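Long-range contacts in beta-galactosidase (Bacillus circulans, PDB 4MAD), which probably hydrolyses terminal non-reducing beta-D-galactose residues of beta-D-galactosides, as a retaining glycoside hydrolase of family 35: residues 398-403 / 486-491; 422-427 / 448-453. All blocks are in the same frame, centred on the assembly; numbering follows the deposited sequence.

Interaction 1. Residues 398-403 / 486-491; sequences YETTIK and FDWTVY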
loop_
_atom_site.group_PDB
_atom_site.type_symbol
_atom_site.label_atom_id
_atom_site.label_comp_id
_atom_site.label_asym_id
_atom_site.label_seq_id
_atom_site.Cartn_x
_atom_site.Cartn_y
_atom_site.Cartn_z
ATOM N N TYR A 398 24.915 -3.050 -2.605
ATOM C CA TYR A 398 25.840 -2.336 -3.449
ATOM C C TYR A 398 27.261 -2.605 -2.909
ATOM O O TYR A 398 27.482 -2.538 -1.758
ATOM C CB TYR A 398 25.639 -0.824 -3.416
ATOM C CG TYR A 398 24.369 -0.248 -4.013
ATOM C CD1 TYR A 398 24.340 0.237 -5.306
ATOM C CD2 TYR A 398 23.228 -0.098 -3.269
ATOM C CE1 TYR A 398 23.211 0.786 -5.818
ATOM C CE2 TYR A 398 22.140 0.450 -3.798
ATOM C CZ TYR A 398 22.121 0.891 -5.077
ATOM O OH TYR A 398 21.038 1.431 -5.591
ATOM N N GLU A 399 28.175 -2.960 -3.793
ATOM C CA GLU A 399 29.462 -3.451 -3.385
ATOM C C GLU A 399 30.584 -2.885 -4.293
ATOM O O GLU A 399 30.443 -2.864 -5.475
ATOM C CB GLU A 399 29.403 -4.961 -3.460
ATOM C CG GLU A 399 30.608 -5.760 -3.315
ATOM C CD GLU A 399 30.261 -7.269 -3.208
ATOM O OE1 GLU A 399 30.500 -8.015 -4.148
ATOM O OE2 GLU A 399 29.670 -7.674 -2.215
ATOM N N THR A 400 31.663 -2.421 -3.693
ATOM C CA THR A 400 32.792 -1.901 -4.441
ATOM C C THR A 400 34.045 -2.077 -3.633
ATOM O O THR A 400 33.986 -2.166 -2.439
ATOM C CB THR A 400 32.646 -0.427 -4.808
ATOM O OG1 THR A 400 33.586 -0.052 -5.822
ATOM C CG2 THR A 400 32.850 0.411 -3.619
ATOM N N THR A 401 35.177 -2.091 -4.325
ATOM C CA THR A 401 36.456 -2.179 -3.687
ATOM C C THR A 401 37.215 -0.861 -3.726
ATOM O O THR A 401 37.408 -0.302 -4.728
ATOM C CB THR A 401 37.352 -3.274 -4.297
ATOM O OG1 THR A 401 36.647 -4.512 -4.397
ATOM C CG2 THR A 401 38.564 -3.477 -3.445
ATOM N N ILE A 402 37.633 -0.399 -2.593
ATOM C CA ILE A 402 38.428 0.791 -2.491
ATOM C C ILE A 402 39.909 0.399 -2.450
ATOM O O ILE A 402 40.309 -0.387 -1.694
ATOM C CB ILE A 402 38.105 1.556 -1.240
ATOM C CG1 ILE A 402 36.638 1.971 -1.214
ATOM C CG2 ILE A 402 38.915 2.759 -1.145
ATOM C CD1 ILE A 402 36.065 1.993 0.127
ATOM N N LYS A 403 40.713 0.995 -3.295
ATOM C CA LYS A 403 42.103 0.659 -3.314
ATOM C C LYS A 403 42.975 1.734 -2.706
ATOM O O LYS A 403 43.006 2.812 -3.165
ATOM C CB LYS A 403 42.531 0.403 -4.710
ATOM C CG LYS A 403 41.555 -0.434 -5.355
ATOM C CD LYS A 403 42.115 -1.526 -6.070
ATOM C CE LYS A 403 40.989 -2.310 -6.603
ATOM N NZ LYS A 403 41.534 -3.361 -7.401
ATOM N N PHE A 486 33.654 4.433 -7.716
ATOM C CA PHE A 486 33.190 3.862 -8.933
ATOM C C PHE A 486 33.426 2.331 -9.070
ATOM O O PHE A 486 34.061 1.735 -8.266
ATOM C CB PHE A 486 33.737 4.689 -10.097
ATOM C CG PHE A 486 33.253 6.124 -10.092
ATOM C CD1 PHE A 486 31.961 6.422 -10.404
ATOM C CD2 PHE A 486 34.071 7.141 -9.727
ATOM C CE1 PHE A 486 31.512 7.699 -10.404
ATOM C CE2 PHE A 486 33.670 8.406 -9.744
ATOM C CZ PHE A 486 32.376 8.709 -10.019
ATOM N N ASP A 487 32.835 1.711 -10.064
ATOM C CA ASP A 487 33.005 0.296 -10.301
ATOM C C ASP A 487 32.252 -0.560 -9.290
ATOM O O ASP A 487 32.827 -1.088 -8.400
ATOM C CB ASP A 487 34.480 -0.107 -10.381
ATOM C CG ASP A 487 34.675 -1.461 -10.995
ATOM O OD1 ASP A 487 33.705 -2.126 -11.259
ATOM O OD2 ASP A 487 35.806 -1.846 -11.238
ATOM N N TRP A 488 30.938 -0.583 -9.440
ATOM C CA TRP A 488 30.075 -1.375 -8.607
ATOM C C TRP A 488 29.502 -2.694 -9.085
ATOM O O TRP A 488 29.278 -2.855 -10.224
ATOM C CB TRP A 488 28.928 -0.378 -8.361
ATOM C CG TRP A 488 29.334 0.777 -7.581
ATOM C CD1 TRP A 488 29.854 1.904 -8.061
ATOM C CD2 TRP A 488 29.308 0.921 -6.167
ATOM N NE1 TRP A 488 30.145 2.760 -7.073
ATOM C CE2 TRP A 488 29.840 2.175 -5.883
ATOM C CE3 TRP A 488 28.876 0.123 -5.115
ATOM C CZ2 TRP A 488 29.935 2.651 -4.599
ATOM C CZ3 TRP A 488 28.983 0.598 -3.861
ATOM C CH2 TRP A 488 29.516 1.833 -3.606
ATOM N N THR A 489 29.279 -3.589 -8.135
ATOM C CA THR A 489 28.562 -4.814 -8.318
ATOM C C THR A 489 27.360 -4.717 -7.387
ATOM O O THR A 489 27.512 -4.342 -6.288
ATOM C CB THR A 489 29.391 -6.062 -7.949
ATOM O OG1 THR A 489 30.610 -6.107 -8.693
ATOM C CG2 THR A 489 28.595 -7.285 -8.255
ATOM N N VAL A 490 26.170 -5.038 -7.873
ATOM C CA VAL A 490 24.967 -4.886 -7.079
ATOM C C VAL A 490 24.132 -6.132 -7.192
ATOM O O VAL A 490 24.150 -6.764 -8.187
ATOM C CB VAL A 490 24.144 -3.705 -7.514
ATOM C CG1 VAL A 490 24.960 -2.469 -7.539
ATOM C CG2 VAL A 490 23.472 -3.998 -8.773
ATOM N N TYR A 491 23.454 -6.431 -6.103
ATOM C CA TYR A 491 22.617 -7.568 -5.995
ATOM C C TYR A 491 21.210 -7.138 -5.581
ATOM O O TYR A 491 20.964 -6.819 -4.486
ATOM C CB TYR A 491 23.214 -8.534 -4.959
ATOM C CG TYR A 491 24.696 -8.887 -5.163
ATOM C CD1 TYR A 491 25.077 -9.990 -5.846
ATOM C CD2 TYR A 491 25.685 -8.102 -4.667
ATOM C CE1 TYR A 491 26.432 -10.278 -6.043
ATOM C CE2 TYR A 491 27.015 -8.378 -4.849
ATOM C CZ TYR A 491 27.393 -9.466 -5.538
ATOM O OH TYR A 491 28.720 -9.760 -5.728
HETATM O O HOH W 1 35.298 -2.224 -7.506
#
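E399 and T489 pair their backbones as the hydrogen-bonded pair of two antiparallel strands, whose axes approach to 4.7 Å. T489 N donates to E399 O at 3.0 Å, nearly straight; the return bond from E399 N to T489 O, 2.9 Å long, is more bent at the hydrogen. Beyond W488 this pairing gives way to a side-chain bond: T400 OG1 donates to D487 O at 2.9 Å, coming from above the carbonyl plane. With OG1 anti to the backbone N (chi1 -165°), T400 turns its hydroxyl toward D487 O and leaves CG2 for the indole. A water that accepts from T401 N and donates to D487 O carries the link one residue further.

The other polar side-chain bond joins Y491 OH to E399 OE1 at 3.0 Å. The carboxylate oxygen lies at the edge of the phenol ring, the two planes are 63° apart, and the hydroxyl meets OE1 from above the carboxylate plane. OE2 of the same carboxylate accepts from Q453 NE2, so both oxygens are engaged, which restrains the carboxylate's rotation.

Most apolar contacts involve W488. T400 CB sits over the six-membered ring of W488, 3.7 Å from its centroid and 6° off the normal, a CH-pi contact, and T400 CG2 reaches W488 CH2 on that face. Y398 CB touches W488 CZ3 obliquely. Separately, Y398 CD1 lies 3.6 Å from V490 CG1, the two side chains running alongside each other.

Within the six-stranded antiparallel sheet of the first all-beta domain, strand 449-457 flanks 395-403 on its other side, and strand 378-380 borders 488-493. W488 also packs on V478 of strand 473-480, and Y491 on helix 371-374.

Interaction 2. Residues 422-427 / 448-453; sequences VYVNGE and EESKLQ
N425 fastens the end of strand 419-424 to the neighbouring strand through both its backbone and its amide. N425 N donates to K451 O at 2.8 Å, and N425 OD1 accepts from K451 N at 3.0 Å, nearly straight at 170° but from above the amide plane. CG lies beside the backbone N (chi1 -79°), which swings the amide along the partner strand; N425 ND2 thereby reaches E449 O in a weak bond of 3.5 Å. Without the amide, as with an alanine here, K451 N would probably lose its acceptor and the turn would be less firmly tied to strand 449-457.

The close-packed part is the strand pairing itself, where Y423 and Q453 form a hydrogen-bonded antiparallel pair, with Q453 N to Y423 O at 2.9 Å and Y423 N to Q453 O at 3.0 Å. On the V424 and L452 face, L452 CD1 reaches V422 CG1 at 3.9 Å and lies farther from V424 CG2, at 4.2 Å; L441 and L445 of strand 440-445 pack against these valines.

Toward solvent the contact thins: the extended K451 chain runs off from the contact, and G426 meets the strand mainly through a water. That water accepts from G426 N and donates to K451 O, and to Q453 OE1 at 2.7 Å; Q453 NE2 is bonded to E399.

V424 to E427 form a type I' turn, closed by mutual backbone bonds between its end residues and with positive phi at N425 and G426. It is the two-residue loop of a classic beta hairpin, strands 419-424 and 427-433, docked by its first strand on 449-457.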
loop_
_atom_site.group_PDB
_atom_site.type_symbol
_atom_site.label_atom_id
_atom_site.label_comp_id
_atom_site.label_asym_id
_atom_site.label_seq_id
_atom_site.Cartn_x
_atom_site.Cartn_y
_atom_site.Cartn_z
ATOM N N VAL A 422 26.012 -0.450 6.482
ATOM C CA VAL A 422 27.292 -0.339 5.893
ATOM C C VAL A 422 28.322 -1.284 6.536
ATOM O O VAL A 422 28.419 -1.370 7.683
ATOM C CB VAL A 422 27.803 1.112 5.999
ATOM C CG1 VAL A 422 29.063 1.293 5.283
ATOM C CG2 VAL A 422 26.798 2.033 5.498
ATOM N N TYR A 423 29.071 -1.955 5.678
ATOM C CA TYR A 423 30.094 -2.915 6.007
ATOM C C TYR A 423 31.387 -2.607 5.246
ATOM O O TYR A 423 31.347 -2.320 4.077
ATOM C CB TYR A 423 29.644 -4.346 5.678
ATOM C CG TYR A 423 28.287 -4.673 6.294
ATOM C CD1 TYR A 423 28.189 -5.280 7.524
ATOM C CD2 TYR A 423 27.118 -4.300 5.675
ATOM C CE1 TYR A 423 26.967 -5.524 8.095
ATOM C CE2 TYR A 423 25.910 -4.559 6.219
ATOM C CZ TYR A 423 25.831 -5.162 7.437
ATOM O OH TYR A 423 24.623 -5.387 7.965
ATOM N N VAL A 424 32.495 -2.713 5.951
ATOM C CA VAL A 424 33.793 -2.560 5.368
ATOM C C VAL A 424 34.597 -3.819 5.716
ATOM O O VAL A 424 34.748 -4.131 6.840
ATOM C CB VAL A 424 34.501 -1.328 5.943
ATOM C CG1 VAL A 424 35.898 -1.343 5.575
ATOM C CG2 VAL A 424 33.847 -0.067 5.473
ATOM N N ASN A 425 35.052 -4.535 4.708
ATOM C CA ASN A 425 35.859 -5.725 4.885
ATOM C C ASN A 425 35.146 -6.712 5.823
ATOM O O ASN A 425 35.748 -7.342 6.614
ATOM C CB ASN A 425 37.236 -5.384 5.401
ATOM C CG ASN A 425 38.143 -4.881 4.325
ATOM O OD1 ASN A 425 38.012 -5.247 3.211
ATOM N ND2 ASN A 425 39.059 -4.049 4.690
ATOM N N GLY A 426 33.853 -6.790 5.681
ATOM C CA GLY A 426 33.090 -7.774 6.378
ATOM C C GLY A 426 32.795 -7.432 7.817
ATOM O O GLY A 426 32.269 -8.244 8.540
ATOM N N GLU A 427 33.101 -6.213 8.207
ATOM C CA GLU A 427 32.807 -5.697 9.513
ATOM C C GLU A 427 31.716 -4.639 9.440
ATOM O O GLU A 427 31.727 -3.862 8.583
ATOM C CB GLU A 427 34.019 -5.012 10.099
ATOM C CG GLU A 427 35.173 -5.870 10.473
ATOM C CD GLU A 427 36.246 -5.046 11.192
ATOM O OE1 GLU A 427 37.074 -4.421 10.531
ATOM O OE2 GLU A 427 36.226 -4.997 12.428
ATOM N N GLU A 448 45.178 -2.179 2.681
ATOM C CA GLU A 448 45.517 -1.869 1.304
ATOM C C GLU A 448 44.315 -1.827 0.392
ATOM O O GLU A 448 44.290 -1.106 -0.542
ATOM C CB GLU A 448 46.481 -2.901 0.742
ATOM C CG GLU A 448 47.858 -2.816 1.294
ATOM C CD GLU A 448 48.407 -1.429 1.218
ATOM O OE1 GLU A 448 48.664 -0.942 0.099
ATOM O OE2 GLU A 448 48.572 -0.799 2.265
ATOM N N GLU A 449 43.362 -2.716 0.618
ATOM C CA GLU A 449 42.090 -2.688 -0.081
ATOM C C GLU A 449 40.951 -2.796 0.934
ATOM O O GLU A 449 41.108 -3.407 1.958
ATOM C CB GLU A 449 41.988 -3.804 -1.090
ATOM C CG GLU A 449 43.082 -3.776 -2.049
ATOM C CD GLU A 449 42.872 -4.577 -3.316
ATOM O OE1 GLU A 449 41.887 -5.264 -3.475
ATOM O OE2 GLU A 449 43.716 -4.497 -4.173
ATOM N N SER A 450 39.819 -2.183 0.626
ATOM C CA SER A 450 38.654 -2.307 1.463
ATOM C C SER A 450 37.397 -2.653 0.670
ATOM O O SER A 450 37.055 -1.925 -0.198
ATOM C CB SER A 450 38.478 -0.998 2.159
ATOM O OG SER A 450 39.498 -0.778 3.065
ATOM N N LYS A 451 36.738 -3.738 0.997
ATOM C CA LYS A 451 35.505 -4.095 0.349
ATOM C C LYS A 451 34.334 -3.427 1.088
ATOM O O LYS A 451 34.057 -3.728 2.221
ATOM C CB LYS A 451 35.345 -5.606 0.308
ATOM C CG LYS A 451 34.122 -6.086 -0.378
ATOM C CD LYS A 451 33.862 -7.536 -0.072
ATOM C CE LYS A 451 32.977 -8.175 -1.074
ATOM N NZ LYS A 451 32.880 -9.629 -0.962
ATOM N N LEU A 452 33.687 -2.520 0.378
ATOM C CA LEU A 452 32.575 -1.763 0.900
ATOM C C LEU A 452 31.283 -2.399 0.399
ATOM O O LEU A 452 31.161 -2.685 -0.747
ATOM C CB LEU A 452 32.687 -0.326 0.450
ATOM C CG LEU A 452 31.496 0.550 0.763
ATOM C CD1 LEU A 452 31.334 0.698 2.213
ATOM C CD2 LEU A 452 31.593 1.855 0.091
ATOM N N GLN A 453 30.378 -2.682 1.342
ATOM C CA GLN A 453 29.075 -3.221 1.059
ATOM C C GLN A 453 28.009 -2.370 1.752
ATOM O O GLN A 453 28.161 -2.007 2.838
ATOM C CB GLN A 453 28.968 -4.663 1.553
ATOM C CG GLN A 453 29.884 -5.615 0.858
ATOM C CD GLN A 453 29.865 -6.990 1.448
ATOM O OE1 GLN A 453 30.221 -7.170 2.546
ATOM N NE2 GLN A 453 29.436 -7.950 0.674
HETATM O O HOH W 2 32.263 -5.653 3.528
#

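From the N-terminal family 35 barrel the chain reaches the first all-beta domain, where strand 395-403 opens the larger loop. It continues through strands 409-417 and 419-424, turns back in 427-433, and returns by 440-445 to 449-457, where interaction 2 closes the shorter loop. Only after strand 473-480 does 488-493 come back beside 395-403 and close interaction 1, so interaction 2 is nested inside it. Their centres lie about 10 Å apart in the same sheet. Strands 395-403 and 449-457 adjoin, with T400 O to L452 N and I402 N to S450 O as probable hydrogen bonds; together the contacts order 488-493, 395-403, 449-457 and 419-424 side by side.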